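Local coordinates for uncharacterized protein orp (Desulfovibrio gigas, PDB 2WFB) that probably carries or helps assemble a mixed molybdenum-copper sulphide cluster, which is absent from this apo form, at residues V43-G46 / A47-T50. Numbering follows the deposited sequence.
Sequences VDNG and ASQT
Asn45 and Ser48 meet through their side chains just where a strand ends and a short helical turn begins. From CB, the Asn45 side chain swings its CG anti to the backbone N (chi1 -168°), which brings the amide alongside Ser48. Asn45 CG lies 3.7 Å from Ser48 CB. At one corner of the amide, Asn45 OD1 comes within 2.7 Å of Ser48 OG, close enough for a hydrogen bond, although Asn58 OD1 competes for the same hydroxyl proton. At the other corner, Asn45 ND2 touches Ser48 CB at 3.5 Å and donates to the carbonyl oxygens of Gly25 and Ala27, so both ends of this buried amide have polar partners and its rotation is probably fixed. The main chain adds a weak link: Ser48 N reaches Asn45 O at 3.2 Å, but the angle at hydrogen is only 121°.

Asp44 works from the preceding position. Its OD2 accepts from Gly46 N at 3.0 Å, the donor lying above the carboxylate plane (62° out of it), and this pairing two residues on defines an Asx turn. One water bridges the same OD2 to Ala47 N, so the carboxylate engages two successive backbone N-H groups, one directly and one through solvent. Beyond the helical turn, Thr50 OG1 donates to Ala47 O at 2.9 Å. Thr50 CG2 packs 3.4 Å from Gly46 O.

Gln49 NE2 is hydrogen-bonded to Arg26 O, a further tie to the segment before strand 29-34, which Asn45 also meets through a backbone bond with Ala28. The segment continues strand 40-44, an outermost strand of the mixed sheet within this chain, with Asn45 and Ser48 resting on Ala59 of helix 55-66 and Asn45 also touching Phe30 of strand 29-34.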
ATOM      1  N   VAL A  43       5.760  -8.561   0.512  1.00 17.78           N
ATOM      2  CA  VAL A  43       4.702  -9.304  -0.172  1.00 17.53           C
ATOM      3  C   VAL A  43       4.853  -9.028  -1.667  1.00 18.13           C
ATOM      4  O   VAL A  43       4.683  -7.894  -2.120  1.00 16.63           O
ATOM      5  CB  VAL A  43       3.285  -8.913   0.346  1.00 17.26           C
ATOM      6  CG1 VAL A  43       2.182  -9.644  -0.416  1.00 16.39           C
ATOM      7  CG2 VAL A  43       3.151  -9.233   1.829  1.00 17.76           C
ATOM      8  N   ASP A  44       5.212 -10.072  -2.408  1.00 18.27           N
ATOM      9  CA  ASP A  44       5.425  -9.986  -3.853  1.00 19.44           C
ATOM     10  C   ASP A  44       4.111  -9.726  -4.610  1.00 18.66           C
ATOM     11  O   ASP A  44       3.097 -10.347  -4.323  1.00 19.17           O
ATOM     12  CB  ASP A  44       6.105 -11.271  -4.355  1.00 20.31           C
ATOM     13  CG  ASP A  44       6.515 -11.173  -5.796  1.00 24.04           C
ATOM     14  OD1 ASP A  44       7.566 -10.563  -6.055  1.00 28.29           O
ATOM     15  OD2 ASP A  44       5.780 -11.683  -6.664  1.00 27.31           O
ATOM     16  N   ASN A  45       4.132  -8.809  -5.564  1.00 17.69           N
ATOM     17  CA  ASN A  45       2.935  -8.463  -6.342  1.00 17.95           C
ATOM     18  C   ASN A  45       3.099  -8.794  -7.838  1.00 19.25           C
ATOM     19  O   ASN A  45       2.430  -8.207  -8.703  1.00 18.99           O
ATOM     20  CB  ASN A  45       2.584  -6.966  -6.159  1.00 16.21           C
ATOM     21  CG  ASN A  45       1.209  -6.622  -6.692  1.00 15.11           C
ATOM     22  OD1 ASN A  45       0.252  -7.362  -6.480  1.00 15.48           O
ATOM     23  ND2 ASN A  45       1.104  -5.501  -7.399  1.00 14.00           N
ATOM     24  N   GLY A  46       3.992  -9.742  -8.136  1.00 21.00           N
ATOM     25  CA  GLY A  46       4.296 -10.140  -9.531  1.00 21.75           C
ATOM     26  C   GLY A  46       3.079 -10.576 -10.334  1.00 22.59           C
ATOM     27  O   GLY A  46       2.975 -10.277 -11.533  1.00 23.45           O
ATOM     28  N   ALA A  47       2.147 -11.260  -9.669  1.00 22.52           N
ATOM     29  CA  ALA A  47       0.917 -11.746 -10.292  1.00 22.44           C
ATOM     30  C   ALA A  47       0.070 -10.638 -10.877  1.00 22.73           C
ATOM     31  O   ALA A  47      -0.446 -10.780 -11.992  1.00 22.94           O
ATOM     32  CB  ALA A  47       0.094 -12.523  -9.293  1.00 22.97           C
ATOM     33  N   SER A  48      -0.114  -9.560 -10.112  1.00 21.52           N
ATOM     34  CA  SER A  48      -0.888  -8.415 -10.581  1.00 21.09           C
ATOM     35  C   SER A  48      -0.305  -7.765 -11.843  1.00 20.75           C
ATOM     36  O   SER A  48      -1.052  -7.377 -12.728  1.00 20.46           O
ATOM     37  CB  SER A  48      -1.047  -7.366  -9.475  1.00 20.96           C
ATOM     38  OG  SER A  48      -1.710  -7.887  -8.329  1.00 20.74           O
ATOM     39  N   GLN A  49       1.018  -7.657 -11.911  1.00 20.98           N
ATOM     40  CA  GLN A  49       1.713  -7.057 -13.050  1.00 21.14           C
ATOM     41  C   GLN A  49       1.504  -7.769 -14.399  1.00 21.68           C
ATOM     42  O   GLN A  49       1.588  -7.132 -15.453  1.00 22.36           O
ATOM     43  CB  GLN A  49       3.214  -6.958 -12.745  1.00 21.98           C
ATOM     44  CG  GLN A  49       3.590  -5.870 -11.713  1.00 21.86           C
ATOM     45  CD  GLN A  49       5.082  -5.859 -11.360  1.00 22.90           C
ATOM     46  OE1 GLN A  49       5.692  -6.913 -11.186  1.00 23.91           O
ATOM     47  NE2 GLN A  49       5.669  -4.665 -11.246  1.00 21.61           N
ATOM     48  N   THR A  50       1.227  -9.078 -14.380  1.00 21.01           N
ATOM     49  CA  THR A  50       1.013  -9.846 -15.615  1.00 21.03           C
ATOM     50  C   THR A  50      -0.390  -9.653 -16.236  1.00 21.38           C
ATOM     51  O   THR A  50      -0.623 -10.060 -17.383  1.00 21.63           O
ATOM     52  CB  THR A  50       1.226 -11.352 -15.388  1.00 20.29           C
ATOM     53  OG1 THR A  50       0.132 -11.854 -14.621  1.00 20.90           O
ATOM     54  CG2 THR A  50       2.526 -11.632 -14.626  1.00 21.57           C
TER
HETATM   55  O   HOH W   1       3.131 -12.705  -6.955  1.00 35.58           O